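Local coordinates for membrane protein (Acinetobacter baumannii AB307-0294, PDB 5DL5) that forms a beta-barrel channel of the OprD porin family in the outer membrane and probably lets small solutes, including some antibiotics, into the cell, at residues Q18-F24 against S63-I69; E145-L151 against K166-M172; E374-Q380 against I397-R403. All blocks are in the same frame, centred on the assembly; numbering follows the deposited sequence.

In the fold
All three contacts involve the strands of an antiparallel beta barrel or the loops beside them, and they follow one another along the chain without overlapping. Contact 1 sets the segment before strand 29-43 against the loop between strands 50-62 and 70-83. Contact 2 pairs strands 146-148 and 150-157 with strand 160-171, and contact 3 pairs strand 371-384 with strand 394-404. The separation is about 26 Å between the centres of contacts 1 and 2, about 32 Å between contacts 2 and 3, and about 47 Å between contacts 1 and 3. Contact 3 lies across the chain's centre from both others, so the contacts sample opposite sides of the barrel surrounding the presumed channel.

Contact 1: Q18-F24 against S63-I69; sequences QSEAKGF and SGFTPGI
The loop 63-69 links barrel strands 50-62 and 70-83, and the N-terminal segment 18-24 is fastened along it, held at one end by the Gln18 amide on the carbonyls of Thr66 and Gly68. NE2 of Gln18 spends one N-H on Thr66 O at 2.8 Å and the other on Gly68 O at 3.0 Å. Both acceptors lie within 6° of the amide plane, which fixes the rotation of the group, and OE1 is taken by Arg117 NE of strand 106-118. A turn about the CB-CG bond of Gln18 (chi2 56°) swings the amide toward these two carbonyls. Water 1 adds a second bridge, donating to Gln18 O and accepting from Gly68 N at 2.9 Å.

Gln18 also opens a type I beta turn that closes at Ala21, whose CB rests 3.7 Å from Phe65 O. Farther along, Gly64 N donates to Phe24 O at 2.7 Å, and Gly64 CA, carrying no side chain, lets Gly23 O approach to 3.6 Å. Ser63 CB sits over one face of the Phe24 ring, 3.6 Å from its centroid and 17° off the normal, a CH-pi contact. The residues before the first barrel strand thus lie along the turn of an antiparallel beta hairpin, strands 50-62 and 70-83, in a porin beta barrel.

Contact 2: E145-L151 against K166-M172; sequences EYFTGTL and KFTKDQM
Two carboxylates come together obliquely where antiparallel strands of this porin pair: Glu145 OE2 lies 2.6 Å from Asp170 OD1, with the two acid planes 28° apart and so nearly coplanar. An approach this close between two acids suggests that one of them holds a proton, although the position of that proton is not established. The extended Glu145 chain, with CG anti to the backbone N (chi1 175°), carries its acid across to strand 166-171, while its other oxygen, OE1, accepts from the backbone N of Asn138 and of Phe313. Asp170 is flanked by Phe147: the ring and the carboxylate lie nearly parallel, and OD1 stands 3.5 Å above one ring face, displaced toward the rim.

The strand ladder runs from Tyr146 opposite Gln171 to Thr148 opposite Lys169, and then slips by one residue. Here Thr168 and Lys169 both face Thr148, a classic beta bulge. Thr148 O accepts from Thr168 N at 2.9 Å. A weak bond from Lys169 N also reaches Thr148 O, at 3.4 Å. The chain turns a corner at Gly149, whose CA comes within 3.3 Å of Lys166 O; strand 146-148 on one side and strand 150-157 on the other both pair with strand 160-171, and pairing resumes as Thr150 and Lys166 exchange two backbone bonds.

Beside the bulge, the Phe167 ring packs against the corner. Phe147 CB lies 3.8 Å from CD1 of Phe167, and Leu135 of the short strand 135-136 touches both phenylalanines. At the far end of the same ring, Leu151 CB meets CZ of Phe167 at 4.0 Å, close to the ring plane and therefore at its edge.

Contact 3: E374-Q380 against I397-R403; sequences EREFFNQ and IRNSYYR
Glu376 OE1 is gripped twice, by the hydroxyl of Ser400 at 2.6 Å and by the backbone N of Met323, in a beta hairpin of the porin barrel wall. Ser400 OG donates on the anti side of the carboxylate, and the second oxygen, OE2, accepts from Ser324 N, so the acid joins the wall to a loop. Farther along the same face, Tyr402 OH donates to Glu374 OE2 at 2.5 Å, and Ser324 OG bonds that oxygen too.

Strands 374-380 and 397-403 run antiparallel at 168°, with paired backbone bonds at Arg375 and Arg403, Phe377 and Tyr401, and Asn379 and Asn399. Phe377 and Tyr401 lie on the surface, on the face turned away from Glu376. There the Arg375 guanidinium is covered by Arg403 CB, 3.9 Å above its centre.

On the Glu376 face, the Phe378 ring directs its edge at the Arg398 guanidinium, the two planes 88° apart and CE1 3.4 Å above the guanidinium. The rotation about CG-CD of Arg398 (chi3 -108°) turns the guanidinium so that a face meets Phe378 CE1. Water 2 donates to Gln380 OE1 at 2.6 Å and accepts from Arg398 NH1 at 2.9 Å.

Contact 1: Q18-F24 against S63-I69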
loop_
_atom_site.group_PDB
_atom_site.type_symbol
_atom_site.label_atom_id
_atom_site.label_comp_id
_atom_site.label_asym_id
_atom_site.label_seq_id
_atom_site.Cartn_x
_atom_site.Cartn_y
_atom_site.Cartn_z
ATOM N N GLN A 18 -26.575 -13.446 2.181
ATOM C CA GLN A 18 -26.653 -14.914 2.415
ATOM C C GLN A 18 -27.857 -15.633 1.826
ATOM O O GLN A 18 -27.705 -16.747 1.309
ATOM C CB GLN A 18 -26.385 -15.321 3.854
ATOM C CG GLN A 18 -26.420 -16.871 4.064
ATOM C CD GLN A 18 -25.486 -17.708 3.202
ATOM O OE1 GLN A 18 -24.464 -17.249 2.770
ATOM N NE2 GLN A 18 -25.803 -19.013 3.061
ATOM N N SER A 19 -29.004 -14.968 1.770
ATOM C CA SER A 19 -30.194 -15.579 1.224
ATOM C C SER A 19 -30.064 -15.688 -0.254
ATOM O O SER A 19 -30.763 -16.429 -0.827
ATOM C CB SER A 19 -31.474 -14.849 1.587
ATOM O OG SER A 19 -31.347 -13.514 1.157
ATOM N N GLU A 20 -29.195 -14.944 -0.874
ATOM C CA GLU A 20 -28.998 -15.111 -2.319
ATOM C C GLU A 20 -27.903 -16.106 -2.663
ATOM O O GLU A 20 -27.565 -16.216 -3.819
ATOM C CB GLU A 20 -28.683 -13.723 -3.018
ATOM C CG GLU A 20 -29.863 -12.772 -2.990
ATOM C CD GLU A 20 -31.123 -13.476 -3.461
ATOM O OE1 GLU A 20 -31.071 -14.069 -4.569
ATOM O OE2 GLU A 20 -32.140 -13.543 -2.706
ATOM N N ALA A 21 -27.298 -16.787 -1.699
ATOM C CA ALA A 21 -26.203 -17.739 -2.001
ATOM C C ALA A 21 -26.693 -18.750 -3.063
ATOM O O ALA A 21 -27.800 -19.219 -2.967
ATOM C CB ALA A 21 -25.840 -18.527 -0.744
ATOM N N LYS A 22 -25.880 -19.070 -4.061
ATOM C CA LYS A 22 -26.250 -20.160 -5.049
ATOM C C LYS A 22 -25.604 -21.493 -4.725
ATOM O O LYS A 22 -26.112 -22.495 -5.100
ATOM C CB LYS A 22 -25.739 -19.836 -6.430
ATOM C CG LYS A 22 -26.517 -18.810 -7.234
ATOM C CD LYS A 22 -26.212 -19.070 -8.734
ATOM C CE LYS A 22 -26.109 -17.818 -9.581
ATOM N NZ LYS A 22 -27.431 -17.542 -10.192
ATOM N N GLY A 23 -24.414 -21.479 -4.142
ATOM C CA GLY A 23 -23.719 -22.687 -3.779
ATOM C C GLY A 23 -22.235 -22.559 -3.827
ATOM O O GLY A 23 -21.672 -21.600 -4.463
ATOM N N PHE A 24 -21.613 -23.463 -3.062
ATOM C CA PHE A 24 -20.151 -23.525 -2.948
ATOM C C PHE A 24 -19.439 -23.464 -4.341
ATOM O O PHE A 24 -18.479 -22.690 -4.547
ATOM C CB PHE A 24 -19.759 -24.827 -2.287
ATOM C CG PHE A 24 -18.299 -24.916 -1.932
ATOM C CD1 PHE A 24 -17.836 -24.441 -0.748
ATOM C CD2 PHE A 24 -17.440 -25.593 -2.736
ATOM C CE1 PHE A 24 -16.541 -24.637 -0.371
ATOM C CE2 PHE A 24 -16.128 -25.746 -2.397
ATOM C CZ PHE A 24 -15.670 -25.279 -1.230
ATOM N N SER A 63 -14.336 -19.909 -3.072
ATOM C CA SER A 63 -15.527 -20.689 -3.224
ATOM C C SER A 63 -16.729 -19.768 -3.119
ATOM O O SER A 63 -16.592 -18.687 -2.635
ATOM C CB SER A 63 -15.677 -21.788 -2.176
ATOM O OG SER A 63 -15.958 -21.332 -0.886
ATOM N N GLY A 64 -17.874 -20.207 -3.575
ATOM C CA GLY A 64 -19.031 -19.557 -3.117
ATOM C C GLY A 64 -19.405 -19.973 -1.669
ATOM O O GLY A 64 -18.676 -20.725 -1.027
ATOM N N PHE A 65 -20.601 -19.593 -1.219
ATOM C CA PHE A 65 -21.063 -19.968 0.122
ATOM C C PHE A 65 -22.130 -21.029 -0.054
ATOM O O PHE A 65 -23.033 -20.974 -0.930
ATOM C CB PHE A 65 -21.581 -18.774 1.005
ATOM C CG PHE A 65 -20.526 -17.809 1.464
ATOM C CD1 PHE A 65 -20.159 -16.762 0.632
ATOM C CD2 PHE A 65 -19.909 -17.914 2.733
ATOM C CE1 PHE A 65 -19.237 -15.833 1.049
ATOM C CE2 PHE A 65 -18.973 -16.935 3.159
ATOM C CZ PHE A 65 -18.583 -15.927 2.266
ATOM N N THR A 66 -22.103 -21.990 0.835
ATOM C CA THR A 66 -23.211 -22.935 0.825
ATOM C C THR A 66 -24.534 -22.195 1.200
ATOM O O THR A 66 -24.493 -21.248 1.949
ATOM C CB THR A 66 -23.012 -24.089 1.832
ATOM O OG1 THR A 66 -22.728 -23.569 3.153
ATOM C CG2 THR A 66 -21.890 -25.003 1.393
ATOM N N PRO A 67 -25.661 -22.648 0.683
ATOM C CA PRO A 67 -26.975 -22.091 0.969
ATOM C C PRO A 67 -27.488 -22.426 2.422
ATOM O O PRO A 67 -27.050 -23.414 2.986
ATOM C CB PRO A 67 -27.866 -22.682 -0.133
ATOM C CG PRO A 67 -27.173 -23.944 -0.570
ATOM C CD PRO A 67 -25.711 -23.790 -0.272
ATOM N N GLY A 68 -28.349 -21.569 2.999
ATOM C CA GLY A 68 -28.900 -21.804 4.334
ATOM C C GLY A 68 -28.784 -20.572 5.141
ATOM O O GLY A 68 -28.273 -19.521 4.650
ATOM N N ILE A 69 -29.216 -20.663 6.397
ATOM C CA ILE A 69 -29.223 -19.474 7.283
ATOM C C ILE A 69 -27.847 -18.944 7.596
ATOM O O ILE A 69 -27.610 -17.725 7.738
ATOM C CB ILE A 69 -30.052 -19.783 8.577
ATOM C CG1 ILE A 69 -30.284 -18.510 9.431
ATOM C CG2 ILE A 69 -29.395 -20.865 9.438
ATOM C CD1 ILE A 69 -31.346 -17.545 8.932
HETATM O O HOH W 1 -28.957 -19.241 1.452
#

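Contact 2: E145-L151 against K166-M172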
loop_
_atom_site.group_PDB
_atom_site.type_symbol
_atom_site.label_atom_id
_atom_site.label_comp_id
_atom_site.label_asym_id
_atom_site.label_seq_id
_atom_site.Cartn_x
_atom_site.Cartn_y
_atom_site.Cartn_z
ATOM N N GLU A 145 1.434 -8.940 0.110
ATOM C CA GLU A 145 1.643 -9.180 1.509
ATOM C C GLU A 145 0.422 -9.885 2.116
ATOM O O GLU A 145 -0.720 -9.553 1.739
ATOM C CB GLU A 145 1.912 -7.817 2.192
ATOM C CG GLU A 145 2.041 -7.863 3.715
ATOM C CD GLU A 145 2.266 -6.493 4.332
ATOM O OE1 GLU A 145 2.147 -5.477 3.587
ATOM O OE2 GLU A 145 2.737 -6.508 5.511
ATOM N N TYR A 146 0.668 -10.907 2.957
ATOM C CA TYR A 146 -0.419 -11.691 3.565
ATOM C C TYR A 146 -0.519 -11.513 5.013
ATOM O O TYR A 146 0.476 -11.548 5.729
ATOM C CB TYR A 146 -0.324 -13.255 3.285
ATOM C CG TYR A 146 -0.352 -13.612 1.780
ATOM C CD1 TYR A 146 -1.398 -13.248 1.001
ATOM C CD2 TYR A 146 0.710 -14.261 1.135
ATOM C CE1 TYR A 146 -1.461 -13.531 -0.335
ATOM C CE2 TYR A 146 0.660 -14.600 -0.240
ATOM C CZ TYR A 146 -0.419 -14.187 -0.969
ATOM O OH TYR A 146 -0.631 -14.440 -2.319
ATOM N N PHE A 147 -1.742 -11.410 5.502
ATOM C CA PHE A 147 -1.966 -11.432 6.965
ATOM C C PHE A 147 -2.752 -12.701 7.370
ATOM O O PHE A 147 -3.523 -13.150 6.596
ATOM C CB PHE A 147 -2.711 -10.182 7.352
ATOM C CG PHE A 147 -1.848 -8.936 7.378
ATOM C CD1 PHE A 147 -1.095 -8.590 8.536
ATOM C CD2 PHE A 147 -1.790 -8.127 6.280
ATOM C CE1 PHE A 147 -0.398 -7.400 8.586
ATOM C CE2 PHE A 147 -1.036 -6.960 6.318
ATOM C CZ PHE A 147 -0.323 -6.614 7.446
ATOM N N THR A 148 -2.507 -13.240 8.556
ATOM C CA THR A 148 -3.245 -14.345 9.070
ATOM C C THR A 148 -3.993 -13.940 10.324
ATOM O O THR A 148 -3.424 -13.460 11.256
ATOM C CB THR A 148 -2.334 -15.543 9.369
ATOM O OG1 THR A 148 -1.526 -15.814 8.224
ATOM C CG2 THR A 148 -3.131 -16.887 9.773
ATOM N N GLY A 149 -5.293 -14.216 10.314
ATOM C CA GLY A 149 -6.152 -13.962 11.479
ATOM C C GLY A 149 -7.567 -13.945 11.027
ATOM O O GLY A 149 -7.867 -14.663 10.075
ATOM N N THR A 150 -8.422 -13.149 11.699
ATOM C CA THR A 150 -9.846 -13.186 11.538
ATOM C C THR A 150 -10.380 -11.799 11.212
ATOM O O THR A 150 -9.983 -10.866 11.894
ATOM C CB THR A 150 -10.546 -13.612 12.874
ATOM O OG1 THR A 150 -10.071 -14.863 13.193
ATOM C CG2 THR A 150 -12.167 -13.856 12.697
ATOM N N LEU A 151 -11.199 -11.674 10.178
ATOM C CA LEU A 151 -11.799 -10.424 9.807
ATOM C C LEU A 151 -13.246 -10.589 9.652
ATOM O O LEU A 151 -13.749 -11.445 8.882
ATOM C CB LEU A 151 -11.259 -9.911 8.480
ATOM C CG LEU A 151 -11.745 -8.545 7.983
ATOM C CD1 LEU A 151 -11.225 -7.460 8.884
ATOM C CD2 LEU A 151 -11.354 -8.198 6.509
ATOM N N LYS A 166 -8.695 -9.300 13.976
ATOM C CA LYS A 166 -7.549 -9.585 14.784
ATOM C C LYS A 166 -6.540 -10.409 13.973
ATOM O O LYS A 166 -6.885 -11.465 13.492
ATOM C CB LYS A 166 -7.924 -10.406 15.979
ATOM C CG LYS A 166 -6.636 -10.697 16.758
ATOM C CD LYS A 166 -6.837 -11.204 18.170
ATOM C CE LYS A 166 -7.324 -12.584 18.145
ATOM N NZ LYS A 166 -7.349 -12.988 19.570
ATOM N N PHE A 167 -5.306 -9.960 13.876
ATOM C CA PHE A 167 -4.230 -10.640 13.072
ATOM C C PHE A 167 -3.069 -10.961 13.895
ATOM O O PHE A 167 -2.656 -10.136 14.745
ATOM C CB PHE A 167 -3.896 -9.704 11.900
ATOM C CG PHE A 167 -5.075 -9.553 10.991
ATOM C CD1 PHE A 167 -5.385 -10.592 10.075
ATOM C CD2 PHE A 167 -5.977 -8.506 11.170
ATOM C CE1 PHE A 167 -6.520 -10.552 9.306
ATOM C CE2 PHE A 167 -7.143 -8.467 10.379
ATOM C CZ PHE A 167 -7.404 -9.496 9.467
ATOM N N THR A 168 -2.516 -12.166 13.701
ATOM C CA THR A 168 -1.343 -12.571 14.442
ATOM C C THR A 168 -0.139 -12.942 13.560
ATOM O O THR A 168 0.891 -13.308 14.097
ATOM C CB THR A 168 -1.602 -13.874 15.342
ATOM O OG1 THR A 168 -2.174 -14.819 14.467
ATOM C CG2 THR A 168 -2.577 -13.514 16.508
ATOM N N LYS A 169 -0.265 -12.881 12.250
ATOM C CA LYS A 169 0.921 -13.102 11.419
ATOM C C LYS A 169 0.894 -12.095 10.302
ATOM O O LYS A 169 -0.195 -11.747 9.815
ATOM C CB LYS A 169 0.963 -14.512 10.781
ATOM C CG LYS A 169 1.073 -15.676 11.888
ATOM C CD LYS A 169 1.307 -16.999 11.095
ATOM C CE LYS A 169 1.496 -18.167 12.047
ATOM N NZ LYS A 169 1.886 -19.252 11.055
ATOM N N ASP A 170 2.084 -11.712 9.876
ATOM C CA ASP A 170 2.237 -10.795 8.725
ATOM C C ASP A 170 3.361 -11.322 7.884
ATOM O O ASP A 170 4.414 -11.535 8.386
ATOM C CB ASP A 170 2.523 -9.405 9.277
ATOM C CG ASP A 170 2.909 -8.374 8.162
ATOM O OD1 ASP A 170 2.591 -8.582 7.003
ATOM O OD2 ASP A 170 3.576 -7.399 8.493
ATOM N N GLN A 171 3.072 -11.635 6.635
ATOM C CA GLN A 171 4.099 -12.204 5.733
ATOM C C GLN A 171 4.309 -11.234 4.528
ATOM O O GLN A 171 3.485 -11.182 3.613
ATOM C CB GLN A 171 3.648 -13.599 5.182
ATOM C CG GLN A 171 4.795 -14.229 4.320
ATOM C CD GLN A 171 4.540 -15.694 3.818
ATOM O OE1 GLN A 171 3.467 -16.148 3.766
ATOM N NE2 GLN A 171 5.526 -16.325 3.395
ATOM N N MET A 172 5.401 -10.474 4.582
ATOM C CA MET A 172 5.647 -9.460 3.574
ATOM C C MET A 172 6.115 -10.126 2.267
ATOM O O MET A 172 6.481 -11.326 2.231
ATOM C CB MET A 172 6.717 -8.452 4.033
ATOM C CG MET A 172 6.152 -7.047 4.140
ATOM S SD MET A 172 5.595 -6.408 2.557
ATOM C CE MET A 172 7.194 -6.071 1.778
#

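Contact 3: E374-Q380 against I397-R403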
loop_
_atom_site.group_PDB
_atom_site.type_symbol
_atom_site.label_atom_id
_atom_site.label_comp_id
_atom_site.label_asym_id
_atom_site.label_seq_id
_atom_site.Cartn_x
_atom_site.Cartn_y
_atom_site.Cartn_z
ATOM N N GLU A 374 13.503 17.542 0.149
ATOM C CA GLU A 374 13.569 16.553 -0.885
ATOM C C GLU A 374 12.606 16.943 -2.008
ATOM O O GLU A 374 11.646 17.707 -1.782
ATOM C CB GLU A 374 13.139 15.190 -0.338
ATOM C CG GLU A 374 11.717 15.122 0.176
ATOM C CD GLU A 374 11.342 13.718 0.787
ATOM O OE1 GLU A 374 10.471 13.620 1.677
ATOM O OE2 GLU A 374 11.906 12.657 0.354
ATOM N N ARG A 375 12.909 16.465 -3.206
ATOM C CA ARG A 375 11.966 16.555 -4.265
ATOM C C ARG A 375 12.007 15.377 -5.220
ATOM O O ARG A 375 13.062 14.795 -5.451
ATOM C CB ARG A 375 12.283 17.828 -5.105
ATOM C CG ARG A 375 13.485 17.720 -5.947
ATOM C CD ARG A 375 13.716 19.050 -6.669
ATOM N NE ARG A 375 14.841 18.866 -7.521
ATOM C CZ ARG A 375 16.092 19.175 -7.221
ATOM N NH1 ARG A 375 16.393 19.777 -6.058
ATOM N NH2 ARG A 375 17.047 18.866 -8.103
ATOM N N GLU A 376 10.867 15.204 -5.872
ATOM C CA GLU A 376 10.658 14.122 -6.751
ATOM C C GLU A 376 9.871 14.528 -7.968
ATOM O O GLU A 376 8.791 15.120 -7.844
ATOM C CB GLU A 376 9.885 12.969 -6.024
ATOM C CG GLU A 376 9.952 11.668 -6.807
ATOM C CD GLU A 376 9.358 10.451 -6.069
ATOM O OE1 GLU A 376 9.032 9.465 -6.798
ATOM O OE2 GLU A 376 9.212 10.426 -4.793
ATOM N N PHE A 377 10.431 14.225 -9.107
ATOM C CA PHE A 377 9.777 14.298 -10.437
ATOM C C PHE A 377 9.399 12.863 -10.943
ATOM O O PHE A 377 10.268 11.977 -11.122
ATOM C CB PHE A 377 10.658 15.003 -11.492
ATOM C CG PHE A 377 9.942 15.238 -12.835
ATOM C CD1 PHE A 377 8.609 15.724 -12.895
ATOM C CD2 PHE A 377 10.597 14.971 -14.098
ATOM C CE1 PHE A 377 7.969 15.929 -14.135
ATOM C CE2 PHE A 377 9.957 15.212 -15.329
ATOM C CZ PHE A 377 8.671 15.687 -15.357
ATOM N N PHE A 378 8.105 12.638 -11.098
ATOM C CA PHE A 378 7.578 11.285 -11.398
ATOM C C PHE A 378 6.889 11.280 -12.776
ATOM O O PHE A 378 6.125 12.263 -13.112
ATOM C CB PHE A 378 6.541 10.991 -10.290
ATOM C CG PHE A 378 5.709 9.726 -10.561
ATOM C CD1 PHE A 378 6.238 8.469 -10.230
ATOM C CD2 PHE A 378 4.451 9.791 -11.129
ATOM C CE1 PHE A 378 5.467 7.302 -10.461
ATOM C CE2 PHE A 378 3.730 8.626 -11.446
ATOM C CZ PHE A 378 4.208 7.402 -11.064
ATOM N N ASN A 379 7.105 10.229 -13.578
ATOM C CA ASN A 379 6.327 10.007 -14.771
ATOM C C ASN A 379 5.923 8.548 -14.832
ATOM O O ASN A 379 6.740 7.655 -14.509
ATOM C CB ASN A 379 7.080 10.376 -16.014
ATOM C CG ASN A 379 7.198 11.872 -16.174
ATOM O OD1 ASN A 379 6.337 12.499 -16.757
ATOM N ND2 ASN A 379 8.259 12.464 -15.573
ATOM N N GLN A 380 4.680 8.322 -15.210
ATOM C CA GLN A 380 4.236 6.987 -15.498
ATOM C C GLN A 380 3.423 6.971 -16.756
ATOM O O GLN A 380 2.561 7.781 -16.947
ATOM C CB GLN A 380 3.412 6.390 -14.321
ATOM C CG GLN A 380 2.877 5.010 -14.675
ATOM C CD GLN A 380 2.316 4.309 -13.441
ATOM O OE1 GLN A 380 3.038 3.857 -12.563
ATOM N NE2 GLN A 380 1.026 4.261 -13.364
ATOM N N ILE A 397 5.142 1.659 -17.030
ATOM C CA ILE A 397 6.526 2.046 -17.083
ATOM C C ILE A 397 6.569 3.353 -16.281
ATOM O O ILE A 397 5.842 4.271 -16.578
ATOM C CB ILE A 397 7.073 2.365 -18.473
ATOM C CG1 ILE A 397 7.176 1.157 -19.343
ATOM C CG2 ILE A 397 8.481 2.929 -18.348
ATOM C CD1 ILE A 397 5.831 0.555 -19.655
ATOM N N ARG A 398 7.410 3.424 -15.279
ATOM C CA ARG A 398 7.438 4.566 -14.441
ATOM C C ARG A 398 8.856 4.919 -14.044
ATOM O O ARG A 398 9.737 4.048 -13.910
ATOM C CB ARG A 398 6.511 4.420 -13.243
ATOM C CG ARG A 398 6.884 3.502 -12.171
ATOM C CD ARG A 398 5.924 3.472 -10.973
ATOM N NE ARG A 398 6.507 4.107 -9.793
ATOM C CZ ARG A 398 5.890 4.175 -8.606
ATOM N NH1 ARG A 398 4.684 3.648 -8.440
ATOM N NH2 ARG A 398 6.412 4.876 -7.632
ATOM N N ASN A 399 9.087 6.216 -13.925
ATOM C CA ASN A 399 10.387 6.749 -13.526
ATOM C C ASN A 399 10.256 7.898 -12.505
ATOM O O ASN A 399 9.318 8.748 -12.600
ATOM C CB ASN A 399 11.091 7.259 -14.755
ATOM C CG ASN A 399 12.397 8.004 -14.418
ATOM O OD1 ASN A 399 12.482 9.256 -14.467
ATOM N ND2 ASN A 399 13.405 7.255 -14.078
ATOM N N SER A 400 11.173 7.883 -11.525
ATOM C CA SER A 400 11.335 8.922 -10.526
ATOM C C SER A 400 12.729 9.460 -10.545
ATOM O O SER A 400 13.739 8.689 -10.441
ATOM C CB SER A 400 11.014 8.415 -9.151
ATOM O OG SER A 400 9.644 8.300 -9.098
ATOM N N TYR A 401 12.811 10.773 -10.690
ATOM C CA TYR A 401 14.093 11.459 -10.509
ATOM C C TYR A 401 13.993 12.155 -9.105
ATOM O O TYR A 401 13.110 13.009 -8.898
ATOM C CB TYR A 401 14.433 12.371 -11.741
ATOM C CG TYR A 401 15.598 13.390 -11.547
ATOM C CD1 TYR A 401 15.313 14.656 -11.051
ATOM C CD2 TYR A 401 16.917 13.142 -11.937
ATOM C CE1 TYR A 401 16.266 15.627 -10.830
ATOM C CE2 TYR A 401 17.908 14.147 -11.755
ATOM C CZ TYR A 401 17.556 15.387 -11.155
ATOM O OH TYR A 401 18.402 16.492 -10.908
ATOM N N TYR A 402 14.804 11.686 -8.137
ATOM C CA TYR A 402 14.644 12.058 -6.788
ATOM C C TYR A 402 15.914 12.673 -6.244
ATOM O O TYR A 402 17.001 12.122 -6.463
ATOM C CB TYR A 402 14.226 10.866 -5.956
ATOM C CG TYR A 402 14.233 11.108 -4.469
ATOM C CD1 TYR A 402 13.115 11.672 -3.840
ATOM C CD2 TYR A 402 15.344 10.806 -3.697
ATOM C CE1 TYR A 402 13.081 11.901 -2.487
ATOM C CE2 TYR A 402 15.378 11.098 -2.332
ATOM C CZ TYR A 402 14.215 11.617 -1.722
ATOM O OH TYR A 402 14.163 11.891 -0.403
ATOM N N ARG A 403 15.779 13.835 -5.556
ATOM C CA ARG A 403 16.912 14.483 -4.976
ATOM C C ARG A 403 16.605 14.978 -3.565
ATOM O O ARG A 403 15.525 15.407 -3.323
ATOM C CB ARG A 403 17.382 15.697 -5.834
ATOM C CG ARG A 403 17.980 15.364 -7.217
ATOM C CD ARG A 403 19.223 14.501 -7.195
ATOM N NE ARG A 403 19.679 14.083 -8.551
ATOM C CZ ARG A 403 19.247 13.028 -9.249
ATOM N NH1 ARG A 403 18.306 12.219 -8.791
ATOM N NH2 ARG A 403 19.783 12.756 -10.441
HETATM O O HOH W 2 2.833 2.529 -10.303
#